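Long-range contacts in Serine/threonine-protein phosphatase 2A regulatory subunit B'' subunit alpha (Homo sapiens, PDB 4I5J), which binds calcium through an EF-hand and acts as a regulatory subunit of protein phosphatase 2A that might modulate the substrate selectivity, activity and localisation of the catalytic subunit: residues D204-M209 against D249-L254; M199-D204 against L212-E217; C238-L243 against H264-T269. All blocks are in the same frame, centred on the assembly; numbering follows the deposited sequence.

Contact 1: D204-M209 against D249-L254. With CA (calcium ion), chain B.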
ATOM      1  N   ASP A 204      11.920  14.298  -6.591  1.00 39.75           N
ATOM      2  CA  ASP A 204      11.530  15.664  -6.944  1.00 35.79           C
ATOM      3  C   ASP A 204      10.055  15.826  -7.294  1.00 39.10           C
ATOM      4  O   ASP A 204       9.624  16.905  -7.668  1.00 43.62           O
ATOM      5  CB  ASP A 204      12.409  16.227  -8.080  1.00 34.20           C
ATOM      6  CG  ASP A 204      12.263  15.453  -9.393  1.00 47.57           C
ATOM      7  OD1 ASP A 204      11.533  14.422  -9.431  1.00 45.40           O
ATOM      8  OD2 ASP A 204      12.908  15.869 -10.388  1.00 48.23           O
ATOM      9  N   GLY A 205       9.276  14.761  -7.187  1.00 38.37           N
ATOM     10  CA  GLY A 205       7.845  14.865  -7.440  1.00 34.92           C
ATOM     11  C   GLY A 205       7.445  14.580  -8.884  1.00 36.74           C
ATOM     12  O   GLY A 205       6.269  14.618  -9.212  1.00 34.34           O
ATOM     13  N   VAL A 206       8.409  14.306  -9.763  1.00 35.55           N
ATOM     14  CA  VAL A 206       8.074  13.893 -11.123  1.00 36.02           C
ATOM     15  C   VAL A 206       8.933  12.714 -11.559  1.00 37.36           C
ATOM     16  O   VAL A 206      10.025  12.520 -11.037  1.00 38.46           O
ATOM     17  CB  VAL A 206       8.297  15.015 -12.141  1.00 36.68           C
ATOM     18  CG1 VAL A 206       7.622  16.313 -11.673  1.00 35.72           C
ATOM     19  CG2 VAL A 206       9.791  15.217 -12.390  1.00 35.10           C
ATOM     20  N   LEU A 207       8.437  11.938 -12.528  1.00 29.75           N
ATOM     21  CA  LEU A 207       9.180  10.824 -13.089  1.00 31.47           C
ATOM     22  C   LEU A 207       9.815  11.341 -14.360  1.00 35.11           C
ATOM     23  O   LEU A 207       9.112  11.691 -15.298  1.00 35.86           O
ATOM     24  CB  LEU A 207       8.247   9.642 -13.393  1.00 26.77           C
ATOM     25  CG  LEU A 207       7.441   9.163 -12.182  1.00 35.21           C
ATOM     26  CD1 LEU A 207       6.682   7.884 -12.499  1.00 29.93           C
ATOM     27  CD2 LEU A 207       8.352   8.979 -10.969  1.00 31.20           C
ATOM     28  N   SER A 208      11.140  11.439 -14.360  1.00 32.55           N
ATOM     29  CA  SER A 208      11.874  11.899 -15.528  1.00 32.10           C
ATOM     30  C   SER A 208      12.147  10.693 -16.419  1.00 37.59           C
ATOM     31  O   SER A 208      11.986   9.539 -15.985  1.00 36.74           O
ATOM     32  CB  SER A 208      13.188  12.531 -15.087  1.00 34.87           C
ATOM     33  OG  SER A 208      13.973  11.570 -14.382  1.00 39.64           O
ATOM     34  N   MET A 209      12.569  10.941 -17.655  1.00 32.54           N
ATOM     35  CA  MET A 209      12.738   9.849 -18.603  1.00 31.17           C
ATOM     36  C   MET A 209      13.910   8.968 -18.223  1.00 35.56           C
ATOM     37  O   MET A 209      13.953   7.789 -18.591  1.00 36.95           O
ATOM     38  CB  MET A 209      12.913  10.369 -20.028  1.00 28.31           C
ATOM     39  CG  MET A 209      11.678  11.044 -20.570  1.00 37.64           C
ATOM     40  SD  MET A 209      12.044  11.760 -22.197  1.00 45.48           S
ATOM     41  CE  MET A 209      10.501  12.611 -22.578  1.00 41.26           C
ATOM     42  N   ASP A 249       5.955  15.718 -20.874  1.00 42.33           N
ATOM     43  CA  ASP A 249       6.390  14.371 -21.196  1.00 34.58           C
ATOM     44  C   ASP A 249       7.544  13.918 -20.331  1.00 39.59           C
ATOM     45  O   ASP A 249       7.595  12.772 -19.924  1.00 39.28           O
ATOM     46  CB  ASP A 249       6.797  14.238 -22.677  1.00 43.03           C
ATOM     47  CG  ASP A 249       5.608  13.979 -23.598  1.00 51.55           C
ATOM     48  OD1 ASP A 249       4.491  13.699 -23.100  1.00 47.26           O
ATOM     49  OD2 ASP A 249       5.795  14.045 -24.829  1.00 62.90           O
ATOM     50  N   GLY A 250       8.492  14.811 -20.080  1.00 42.03           N
ATOM     51  CA  GLY A 250       9.704  14.418 -19.396  1.00 39.83           C
ATOM     52  C   GLY A 250       9.582  14.622 -17.908  1.00 34.48           C
ATOM     53  O   GLY A 250      10.562  14.505 -17.186  1.00 37.90           O
ATOM     54  N   LYS A 251       8.379  14.951 -17.451  1.00 34.24           N
ATOM     55  CA  LYS A 251       8.124  15.211 -16.028  1.00 34.13           C
ATOM     56  C   LYS A 251       6.734  14.689 -15.635  1.00 40.24           C
ATOM     57  O   LYS A 251       5.804  15.453 -15.398  1.00 38.25           O
ATOM     58  CB  LYS A 251       8.281  16.710 -15.702  1.00 45.58           C
ATOM     59  CG  LYS A 251       9.678  17.273 -16.028  1.00 50.15           C
ATOM     60  CD  LYS A 251       9.766  18.786 -15.897  1.00 54.46           C
ATOM     61  CE  LYS A 251       9.499  19.240 -14.489  1.00 62.12           C
ATOM     62  NZ  LYS A 251      10.567  18.786 -13.567  1.00 73.32           N
ATOM     63  N   ILE A 252       6.592  13.370 -15.595  1.00 39.79           N
ATOM     64  CA  ILE A 252       5.305  12.753 -15.274  1.00 27.66           C
ATOM     65  C   ILE A 252       4.956  12.891 -13.805  1.00 25.10           C
ATOM     66  O   ILE A 252       5.754  12.524 -12.938  1.00 33.32           O
ATOM     67  CB  ILE A 252       5.306  11.259 -15.667  1.00 36.07           C
ATOM     68  CG1 ILE A 252       5.418  11.143 -17.190  1.00 40.95           C
ATOM     69  CG2 ILE A 252       4.033  10.548 -15.181  1.00 34.13           C
ATOM     70  CD1 ILE A 252       5.821   9.785 -17.646  1.00 40.71           C
ATOM     71  N   THR A 253       3.762  13.416 -13.519  1.00 41.99           N
ATOM     72  CA  THR A 253       3.341  13.631 -12.143  1.00 37.28           C
ATOM     73  C   THR A 253       2.374  12.566 -11.604  1.00 42.79           C
ATOM     74  O   THR A 253       1.799  11.763 -12.341  1.00 39.33           O
ATOM     75  CB  THR A 253       2.671  15.013 -11.949  1.00 38.98           C
ATOM     76  OG1 THR A 253       1.375  15.018 -12.562  1.00 39.91           O
ATOM     77  CG2 THR A 253       3.524  16.125 -12.530  1.00 44.51           C
ATOM     78  N   LEU A 254       2.186  12.572 -10.292  1.00 39.65           N
ATOM     79  CA  LEU A 254       1.254  11.641  -9.687  1.00 40.19           C
ATOM     80  C   LEU A 254      -0.137  11.954 -10.246  1.00 41.21           C
ATOM     81  O   LEU A 254      -0.891  11.058 -10.633  1.00 43.61           O
ATOM     82  CB  LEU A 254       1.282  11.801  -8.173  1.00 42.42           C
ATOM     83  CG  LEU A 254       0.279  10.948  -7.407  1.00 39.47           C
ATOM     84  CD1 LEU A 254       0.569   9.468  -7.639  1.00 35.42           C
ATOM     85  CD2 LEU A 254       0.387  11.303  -5.940  1.00 37.44           C
TER
HETATM   86 CA    CA B 501      12.126  12.281 -10.136  1.00 35.54          CA
HETATM   87  O   HOH W   1      13.465  13.501 -11.738  1.00 33.70           O
HETATM   88  O   HOH W   2       3.642  14.206  -8.709  1.00 38.45           O
HETATM   89  O   HOH W   3       9.292  11.337 -18.132  1.00 40.44           O

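Contact 2: M199-D204 against L212-E217. With CA (calcium ion), chain B.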
ATOM      1  N   MET A 199       9.195   4.876  -7.802  1.00 31.42           N
ATOM      2  CA  MET A 199       9.762   5.239  -9.107  1.00 36.31           C
ATOM      3  C   MET A 199      10.413   6.611  -9.119  1.00 34.78           C
ATOM      4  O   MET A 199      11.325   6.862  -9.914  1.00 38.74           O
ATOM      5  CB  MET A 199       8.713   5.156 -10.214  1.00 31.35           C
ATOM      6  CG  MET A 199       8.275   3.719 -10.503  1.00 35.63           C
ATOM      7  SD  MET A 199       7.361   3.578 -12.057  1.00 36.74           S
ATOM      8  CE  MET A 199       8.704   3.959 -13.208  1.00 37.07           C
ATOM      9  N   ASP A 200       9.963   7.499  -8.240  1.00 30.59           N
ATOM     10  CA  ASP A 200      10.553   8.831  -8.176  1.00 33.31           C
ATOM     11  C   ASP A 200      11.898   8.769  -7.463  1.00 34.60           C
ATOM     12  O   ASP A 200      12.030   9.238  -6.334  1.00 33.55           O
ATOM     13  CB  ASP A 200       9.610   9.808  -7.469  1.00 29.91           C
ATOM     14  CG  ASP A 200      10.093  11.245  -7.543  1.00 33.91           C
ATOM     15  OD1 ASP A 200      11.057  11.513  -8.276  1.00 34.80           O
ATOM     16  OD2 ASP A 200       9.509  12.111  -6.865  1.00 39.61           O
ATOM     17  N   VAL A 201      12.890   8.186  -8.129  1.00 35.21           N
ATOM     18  CA  VAL A 201      14.187   7.946  -7.507  1.00 35.24           C
ATOM     19  C   VAL A 201      14.765   9.162  -6.780  1.00 40.95           C
ATOM     20  O   VAL A 201      15.157   9.057  -5.618  1.00 40.46           O
ATOM     21  CB  VAL A 201      15.206   7.453  -8.526  1.00 36.63           C
ATOM     22  CG1 VAL A 201      16.587   7.283  -7.866  1.00 34.86           C
ATOM     23  CG2 VAL A 201      14.736   6.156  -9.165  1.00 39.90           C
ATOM     24  N   ASP A 202      14.808  10.313  -7.448  1.00 44.53           N
ATOM     25  CA  ASP A 202      15.428  11.503  -6.853  1.00 42.10           C
ATOM     26  C   ASP A 202      14.464  12.272  -5.953  1.00 40.84           C
ATOM     27  O   ASP A 202      14.831  13.264  -5.340  1.00 46.86           O
ATOM     28  CB  ASP A 202      16.023  12.428  -7.932  1.00 44.04           C
ATOM     29  CG  ASP A 202      14.972  12.968  -8.907  1.00 45.07           C
ATOM     30  OD1 ASP A 202      13.765  12.902  -8.607  1.00 43.16           O
ATOM     31  OD2 ASP A 202      15.352  13.453  -9.999  1.00 48.39           O
ATOM     32  N   GLY A 203      13.211  11.837  -5.925  1.00 38.06           N
ATOM     33  CA  GLY A 203      12.216  12.429  -5.044  1.00 42.99           C
ATOM     34  C   GLY A 203      11.770  13.852  -5.346  1.00 46.59           C
ATOM     35  O   GLY A 203      11.263  14.541  -4.456  1.00 47.63           O
ATOM     36  N   ASP A 204      11.920  14.298  -6.591  1.00 39.75           N
ATOM     37  CA  ASP A 204      11.530  15.664  -6.944  1.00 35.79           C
ATOM     38  C   ASP A 204      10.055  15.826  -7.294  1.00 39.10           C
ATOM     39  O   ASP A 204       9.624  16.905  -7.668  1.00 43.62           O
ATOM     40  CB  ASP A 204      12.409  16.227  -8.080  1.00 34.20           C
ATOM     41  CG  ASP A 204      12.263  15.453  -9.393  1.00 47.57           C
ATOM     42  OD1 ASP A 204      11.533  14.422  -9.431  1.00 45.40           O
ATOM     43  OD2 ASP A 204      12.908  15.869 -10.388  1.00 48.23           O
ATOM     44  N   LEU A 212      12.578   6.558 -15.621  1.00 34.64           N
ATOM     45  CA  LEU A 212      11.937   5.504 -16.393  1.00 32.91           C
ATOM     46  C   LEU A 212      12.946   4.502 -17.002  1.00 39.60           C
ATOM     47  O   LEU A 212      12.738   3.278 -16.934  1.00 37.01           O
ATOM     48  CB  LEU A 212      11.034   6.093 -17.480  1.00 34.35           C
ATOM     49  CG  LEU A 212       9.836   6.917 -16.990  1.00 38.68           C
ATOM     50  CD1 LEU A 212       8.885   7.257 -18.128  1.00 34.13           C
ATOM     51  CD2 LEU A 212       9.095   6.198 -15.919  1.00 35.24           C
ATOM     52  N   GLU A 213      14.033   5.004 -17.586  1.00 44.04           N
ATOM     53  CA  GLU A 213      14.974   4.110 -18.264  1.00 38.14           C
ATOM     54  C   GLU A 213      15.662   3.184 -17.281  1.00 39.22           C
ATOM     55  O   GLU A 213      15.894   2.009 -17.564  1.00 46.20           O
ATOM     56  CB  GLU A 213      16.047   4.875 -19.051  1.00 41.44           C
ATOM     57  CG  GLU A 213      16.871   3.930 -19.947  1.00 47.16           C
ATOM     58  CD  GLU A 213      18.114   4.580 -20.503  1.00 54.27           C
ATOM     59  OE1 GLU A 213      18.422   5.729 -20.106  1.00 52.78           O
ATOM     60  OE2 GLU A 213      18.785   3.940 -21.334  1.00 58.43           O
ATOM     61  N   TYR A 214      15.973   3.731 -16.116  1.00 39.62           N
ATOM     62  CA  TYR A 214      16.655   2.997 -15.081  1.00 44.36           C
ATOM     63  C   TYR A 214      15.882   1.716 -14.735  1.00 49.81           C
ATOM     64  O   TYR A 214      16.464   0.630 -14.679  1.00 48.85           O
ATOM     65  CB  TYR A 214      16.777   3.888 -13.859  1.00 40.57           C
ATOM     66  CG  TYR A 214      17.213   3.164 -12.603  1.00 49.76           C
ATOM     67  CD1 TYR A 214      18.545   2.816 -12.408  1.00 49.21           C
ATOM     68  CD2 TYR A 214      16.302   2.864 -11.601  1.00 46.02           C
ATOM     69  CE1 TYR A 214      18.949   2.183 -11.269  1.00 51.43           C
ATOM     70  CE2 TYR A 214      16.698   2.225 -10.447  1.00 45.65           C
ATOM     71  CZ  TYR A 214      18.022   1.878 -10.290  1.00 52.92           C
ATOM     72  OH  TYR A 214      18.432   1.244  -9.142  1.00 48.81           O
ATOM     73  N   PHE A 215      14.571   1.837 -14.535  1.00 40.90           N
ATOM     74  CA  PHE A 215      13.761   0.650 -14.264  1.00 47.41           C
ATOM     75  C   PHE A 215      13.634  -0.209 -15.497  1.00 48.02           C
ATOM     76  O   PHE A 215      13.701  -1.441 -15.414  1.00 49.34           O
ATOM     77  CB  PHE A 215      12.374   1.029 -13.732  1.00 43.36           C
ATOM     78  CG  PHE A 215      12.430   1.734 -12.432  1.00 36.52           C
ATOM     79  CD1 PHE A 215      12.704   1.037 -11.267  1.00 32.86           C
ATOM     80  CD2 PHE A 215      12.234   3.100 -12.363  1.00 37.93           C
ATOM     81  CE1 PHE A 215      12.790   1.697 -10.059  1.00 34.41           C
ATOM     82  CE2 PHE A 215      12.313   3.763 -11.155  1.00 34.19           C
ATOM     83  CZ  PHE A 215      12.597   3.074 -10.010  1.00 30.14           C
ATOM     84  N   TYR A 216      13.441   0.426 -16.647  1.00 41.00           N
ATOM     85  CA  TYR A 216      13.204  -0.350 -17.869  1.00 47.05           C
ATOM     86  C   TYR A 216      14.440  -1.137 -18.312  1.00 56.26           C
ATOM     87  O   TYR A 216      14.326  -2.212 -18.891  1.00 65.40           O
ATOM     88  CB  TYR A 216      12.632   0.504 -19.003  1.00 47.31           C
ATOM     89  CG  TYR A 216      12.269  -0.318 -20.235  1.00 56.76           C
ATOM     90  CD1 TYR A 216      11.258  -1.272 -20.192  1.00 60.49           C
ATOM     91  CD2 TYR A 216      12.958  -0.162 -21.424  1.00 54.75           C
ATOM     92  CE1 TYR A 216      10.939  -2.035 -21.313  1.00 62.84           C
ATOM     93  CE2 TYR A 216      12.642  -0.916 -22.550  1.00 56.48           C
ATOM     94  CZ  TYR A 216      11.638  -1.850 -22.488  1.00 64.76           C
ATOM     95  OH  TYR A 216      11.332  -2.598 -23.609  1.00 68.98           O
ATOM     96  N   GLU A 217      15.618  -0.608 -18.005  1.00 56.72           N
ATOM     97  CA  GLU A 217      16.873  -1.236 -18.397  1.00 56.33           C
ATOM     98  C   GLU A 217      17.150  -2.525 -17.620  1.00 69.70           C
ATOM     99  O   GLU A 217      17.847  -3.404 -18.112  1.00 77.47           O
ATOM    100  CB  GLU A 217      18.024  -0.227 -18.242  1.00 68.71           C
ATOM    101  CG  GLU A 217      19.239  -0.455 -19.164  1.00 72.96           C
ATOM    102  CD  GLU A 217      20.425  -0.980 -18.376  1.00 76.64           C
ATOM    103  OE1 GLU A 217      20.380  -0.908 -17.114  1.00 75.54           O
ATOM    104  OE2 GLU A 217      21.385  -1.468 -19.010  1.00 70.61           O
TER
HETATM  105 CA    CA B 501      12.126  12.281 -10.136  1.00 35.54          CA
HETATM  106  O   HOH W   1      13.465  13.501 -11.738  1.00 33.70           O

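Contact 3: C238-L243 against H264-T269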
ATOM      1  N   CYS A 238       7.505   5.950 -25.914  1.00 60.63           N
ATOM      2  CA  CYS A 238       6.418   6.459 -26.753  1.00 56.81           C
ATOM      3  C   CYS A 238       5.063   5.853 -26.363  1.00 59.31           C
ATOM      4  O   CYS A 238       4.089   6.572 -26.147  1.00 62.41           O
ATOM      5  CB  CYS A 238       6.711   6.182 -28.220  1.00 47.16           C
ATOM      6  SG  CYS A 238       7.898   7.347 -28.917  1.00 61.07           S
ATOM      7  N   GLN A 239       5.015   4.527 -26.269  1.00 54.49           N
ATOM      8  CA  GLN A 239       3.817   3.823 -25.811  1.00 56.90           C
ATOM      9  C   GLN A 239       3.319   4.334 -24.478  1.00 52.08           C
ATOM     10  O   GLN A 239       2.121   4.572 -24.290  1.00 55.23           O
ATOM     11  CB  GLN A 239       4.102   2.323 -25.673  1.00 60.02           C
ATOM     12  CG  GLN A 239       4.423   1.643 -27.001  1.00 70.67           C
ATOM     13  CD  GLN A 239       4.343   0.134 -26.911  1.00 76.47           C
ATOM     14  OE1 GLN A 239       4.221  -0.428 -25.819  1.00 74.73           O
ATOM     15  NE2 GLN A 239       4.403  -0.532 -28.059  1.00 77.16           N
ATOM     16  N   MET A 240       4.244   4.491 -23.541  1.00 45.72           N
ATOM     17  CA  MET A 240       3.876   4.887 -22.183  1.00 49.40           C
ATOM     18  C   MET A 240       3.399   6.331 -22.141  1.00 51.31           C
ATOM     19  O   MET A 240       2.569   6.700 -21.315  1.00 50.12           O
ATOM     20  CB  MET A 240       5.045   4.667 -21.218  1.00 43.54           C
ATOM     21  CG  MET A 240       5.305   3.210 -20.963  1.00 52.10           C
ATOM     22  SD  MET A 240       3.821   2.422 -20.296  1.00 58.22           S
ATOM     23  CE  MET A 240       3.418   1.227 -21.585  1.00 51.06           C
ATOM     24  N   LEU A 241       3.919   7.156 -23.043  1.00 52.81           N
ATOM     25  CA  LEU A 241       3.489   8.541 -23.074  1.00 50.64           C
ATOM     26  C   LEU A 241       2.117   8.635 -23.711  1.00 48.58           C
ATOM     27  O   LEU A 241       1.265   9.388 -23.243  1.00 50.60           O
ATOM     28  CB  LEU A 241       4.495   9.416 -23.810  1.00 49.86           C
ATOM     29  CG  LEU A 241       5.780   9.753 -23.058  1.00 49.02           C
ATOM     30  CD1 LEU A 241       6.719  10.587 -23.988  1.00 44.76           C
ATOM     31  CD2 LEU A 241       5.447  10.488 -21.757  1.00 38.84           C
ATOM     32  N   ASP A 242       1.894   7.865 -24.773  1.00 52.13           N
ATOM     33  CA  ASP A 242       0.571   7.809 -25.382  1.00 58.01           C
ATOM     34  C   ASP A 242      -0.414   7.220 -24.374  1.00 59.90           C
ATOM     35  O   ASP A 242      -1.577   7.629 -24.307  1.00 65.89           O
ATOM     36  CB  ASP A 242       0.602   6.992 -26.670  1.00 65.29           C
ATOM     37  CG  ASP A 242       1.489   7.623 -27.740  1.00 82.06           C
ATOM     38  OD1 ASP A 242       1.733   8.854 -27.680  1.00 83.32           O
ATOM     39  OD2 ASP A 242       1.945   6.890 -28.647  1.00 89.76           O
ATOM     40  N   LEU A 243       0.061   6.287 -23.558  1.00 50.80           N
ATOM     41  CA  LEU A 243      -0.800   5.687 -22.550  1.00 53.15           C
ATOM     42  C   LEU A 243      -1.243   6.705 -21.502  1.00 59.26           C
ATOM     43  O   LEU A 243      -2.431   6.792 -21.184  1.00 58.14           O
ATOM     44  CB  LEU A 243      -0.103   4.514 -21.873  1.00 52.48           C
ATOM     45  CG  LEU A 243      -0.938   3.798 -20.811  1.00 57.07           C
ATOM     46  CD1 LEU A 243      -2.231   3.274 -21.419  1.00 60.53           C
ATOM     47  CD2 LEU A 243      -0.134   2.668 -20.195  1.00 52.94           C
ATOM     48  N   HIS A 264      -1.680   1.345 -13.431  1.00 47.56           N
ATOM     49  CA  HIS A 264      -1.257  -0.020 -13.146  1.00 46.09           C
ATOM     50  C   HIS A 264      -0.529  -0.642 -14.324  1.00 48.95           C
ATOM     51  O   HIS A 264       0.398  -1.434 -14.143  1.00 54.15           O
ATOM     52  CB  HIS A 264      -2.448  -0.894 -12.723  1.00 52.99           C
ATOM     53  CG  HIS A 264      -3.545  -0.964 -13.737  1.00 56.54           C
ATOM     54  ND1 HIS A 264      -4.412   0.085 -13.968  1.00 62.00           N
ATOM     55  CD2 HIS A 264      -3.931  -1.959 -14.569  1.00 53.97           C
ATOM     56  CE1 HIS A 264      -5.274  -0.257 -14.908  1.00 64.16           C
ATOM     57  NE2 HIS A 264      -5.002  -1.493 -15.291  1.00 66.42           N
ATOM     58  N   ILE A 265      -0.947  -0.279 -15.529  1.00 54.41           N
ATOM     59  CA  ILE A 265      -0.285  -0.767 -16.730  1.00 53.70           C
ATOM     60  C   ILE A 265       1.105  -0.169 -16.848  1.00 50.49           C
ATOM     61  O   ILE A 265       2.082  -0.891 -17.073  1.00 49.49           O
ATOM     62  CB  ILE A 265      -1.102  -0.445 -17.975  1.00 60.41           C
ATOM     63  CG1 ILE A 265      -2.405  -1.249 -17.947  1.00 69.19           C
ATOM     64  CG2 ILE A 265      -0.316  -0.774 -19.214  1.00 52.56           C
ATOM     65  CD1 ILE A 265      -3.261  -1.036 -19.176  1.00 76.46           C
ATOM     66  N   PHE A 266       1.179   1.151 -16.700  1.00 50.64           N
ATOM     67  CA  PHE A 266       2.441   1.893 -16.633  1.00 45.81           C
ATOM     68  C   PHE A 266       3.401   1.210 -15.651  1.00 46.52           C
ATOM     69  O   PHE A 266       4.499   0.783 -16.014  1.00 45.98           O
ATOM     70  CB  PHE A 266       2.130   3.321 -16.171  1.00 44.02           C
ATOM     71  CG  PHE A 266       3.328   4.246 -16.116  1.00 43.31           C
ATOM     72  CD1 PHE A 266       3.787   4.882 -17.255  1.00 42.73           C
ATOM     73  CD2 PHE A 266       3.953   4.517 -14.916  1.00 43.28           C
ATOM     74  CE1 PHE A 266       4.863   5.749 -17.200  1.00 44.18           C
ATOM     75  CE2 PHE A 266       5.033   5.385 -14.859  1.00 37.02           C
ATOM     76  CZ  PHE A 266       5.485   5.996 -15.993  1.00 37.20           C
ATOM     77  N   TYR A 267       2.949   1.038 -14.416  1.00 44.63           N
ATOM     78  CA  TYR A 267       3.769   0.401 -13.383  1.00 45.17           C
ATOM     79  C   TYR A 267       4.270  -1.022 -13.724  1.00 44.93           C
ATOM     80  O   TYR A 267       5.454  -1.334 -13.556  1.00 46.89           O
ATOM     81  CB  TYR A 267       3.021   0.418 -12.037  1.00 46.00           C
ATOM     82  CG  TYR A 267       2.861   1.815 -11.449  1.00 43.86           C
ATOM     83  CD1 TYR A 267       1.716   2.171 -10.754  1.00 37.27           C
ATOM     84  CD2 TYR A 267       3.870   2.768 -11.573  1.00 40.29           C
ATOM     85  CE1 TYR A 267       1.570   3.423 -10.210  1.00 39.30           C
ATOM     86  CE2 TYR A 267       3.733   4.036 -11.029  1.00 34.14           C
ATOM     87  CZ  TYR A 267       2.579   4.361 -10.356  1.00 39.80           C
ATOM     88  OH  TYR A 267       2.427   5.614  -9.799  1.00 34.29           O
ATOM     89  N   ASP A 268       3.380  -1.886 -14.188  1.00 46.28           N
ATOM     90  CA  ASP A 268       3.777  -3.238 -14.596  1.00 50.22           C
ATOM     91  C   ASP A 268       4.852  -3.201 -15.670  1.00 53.98           C
ATOM     92  O   ASP A 268       5.824  -3.956 -15.634  1.00 62.41           O
ATOM     93  CB  ASP A 268       2.565  -4.025 -15.115  1.00 53.95           C
ATOM     94  CG  ASP A 268       1.563  -4.340 -14.021  1.00 60.86           C
ATOM     95  OD1 ASP A 268       1.958  -4.392 -12.828  1.00 58.18           O
ATOM     96  OD2 ASP A 268       0.376  -4.536 -14.358  1.00 69.20           O
ATOM     97  N   THR A 269       4.661  -2.305 -16.626  1.00 55.91           N
ATOM     98  CA  THR A 269       5.561  -2.160 -17.746  1.00 51.57           C
ATOM     99  C   THR A 269       6.977  -1.876 -17.253  1.00 46.95           C
ATOM    100  O   THR A 269       7.935  -2.349 -17.840  1.00 50.11           O
ATOM    101  CB  THR A 269       5.061  -1.028 -18.657  1.00 60.81           C
ATOM    102  OG1 THR A 269       3.766  -1.373 -19.167  1.00 61.95           O
ATOM    103  CG2 THR A 269       6.005  -0.778 -19.806  1.00 62.23           C
TER

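Contact 1: D204-M209 against D249-L254
Leu207 and Ile252 exchange two backbone hydrogen bonds, which makes them a single antiparallel hydrogen-bonded pair. Leu207 N donates a hydrogen bond to Ile252 O at 2.8 Å, while Ile252 N returns a bond of 3.0 Å to Leu207 O; beside them Leu207 CB touches Ile252 CB. Two CA-H...O contacts flank the pair: Val206 CA faces Ile252 O, the same oxygen that Leu207 N uses, and Ser208 CA lies 3.4 Å from Gly250 O, with 164° at the hydrogen. Water links the loops on both flanks of this bridge, one molecule joining Gly205 O to Leu254 N and another donating to both Leu207 O and Asp249 O. On the loop side, Asp204 OD1 binds the calcium ion at 2.3 Å and also accepts from Val206 N, closing an Asx turn; this N-H comes from above the carboxylate plane. Val206 O is a second calcium ligand, so the residue next to the bridge is fixed through both its N and its O. The Val206 side chain points toward 249-254, where Val206 CG2 rests 3.9 Å from Lys251 CB and CG1 meets Thr253 CG2. Replacing Val206 with a glycine would probably leave Lys251 CB and Thr253 CG2 without their apolar cover and let the backbone carbonyl ligand shift more easily. At the far end of the contact, the extended Met209 chain carries its CE to 3.7 Å from Gly250 CA. Ser208 and Thr253 each N-cap the helix that follows. Two loops bridged antiparallel just ahead of their second helices are the hallmark of paired EF-hands, and here 204-209 belongs to the loop that holds calcium.

Contact 2: M199-D204 against L212-E217
Met199 lies across the Phe215 ring, with CG over one face and the sulfur set obliquely: Met199 SD is 5.3 Å from the ring centroid and 28° off its normal, a Met-aromatic contact. The bend at chi3 (68°) turns the methyl back to the helix, where Met199 CE reaches Leu212 CD2 at 3.5 Å and Phe215 CD2 at 3.7 Å. One methyl thus touches two residues a helical turn apart. The Met199 backbone takes part too, its O lying 3.5 Å from Phe215 CE2. Val201 points its side chain toward the same helix and runs past Phe215 in the reverse sense; Val201 CG2, beside the backbone N, comes 3.8 Å from Phe215 CZ and more distantly approaches the Tyr214 ring. Within the helix, Tyr214 CD2 stands over the centre of one Phe215 face, while Ile150 and Arg153 of helix 148-154 also touch this phenylalanine. Beyond the packing, Asp200 OD1 and Asp202 OD1 each bind the calcium ion at 2.3 Å, and Asp202 OD1 also accepts from Asp204 N in an Asx turn. Asp204 OD1, Val206 O, Glu211 and a water complete the site. No hydrogen bond spans 199-204 and 212-217, so their direct contact is mainly apolar, whereas calcium supplies the polar tie: aspartates after the incoming helix and Glu211 on the exiting helix share one metal, whose positive charge probably offsets the mutual repulsion of the clustered carboxylates.

Contact 3: C238-L243 against H264-T269
Met240 folds its side chain against Phe266 and Thr269 through bends at chi2 (-58°) and chi3. The first bend brings Met240 SD to 3.9 Å from Phe266 CD1; with the sulfur 5.1 Å from the ring centroid and 62° off the normal, this is an oblique Met-aromatic contact. The second directs the methyl to Thr269, which it meets tip to tip, Met240 CE lying 3.6 Å from Thr269 OG1 and 3.7 Å from Thr269 CG2. Thr269 OG1 is itself committed to the helix, donating to Ile265 O at 2.7 Å from above the carbonyl plane, and that oxygen also accepts from Thr269 N. The hydroxyl is therefore satisfied although a thioether methyl lies against it. Helices 233-244 and 263-271 run nearly antiparallel here, at 163° between their directions, and the axes of the two short segments approach to 10.5 Å. Helix 233-244 leads into the loop 249-254 that pairs with the calcium loop, as the incoming helix of a second EF-hand would, and helix 263-271 packs back against it, carrying Phe266, which touches Met199 and Leu257. One turn on from Met240, Leu243 has CG anti to the backbone N, which carries Leu243 CD2 across to 3.6 Å from Ile265 CG2. The two branched chains cross at about a right angle. In Ile265 it is CG2 that meets Leu243, and Phe266 adds an edge-to-face contact with Phe270 on its own helix.

Along the chain, contacts 1 and 2 interleave and share Asp204; their centres are about 9 Å apart, and both include ligands of one calcium ion and the same coordinating water. Contact 2 closes before contact 3 opens, whereas the segments of contact 3 alternate with those of contact 1, so 249-254 lies between helices 233-244 and 263-271. The centre of contact 3 is about 13 Å from that of contact 1 and 14 Å from that of contact 2. Phe266 joins all three, touching Leu207 and Ile252 of contact 1 and Met199 and Leu212 of contact 2. This is consistent with an EF-hand pair backed by helix 263-271, in the EF-hand region crystallised from the longer B'' subunit.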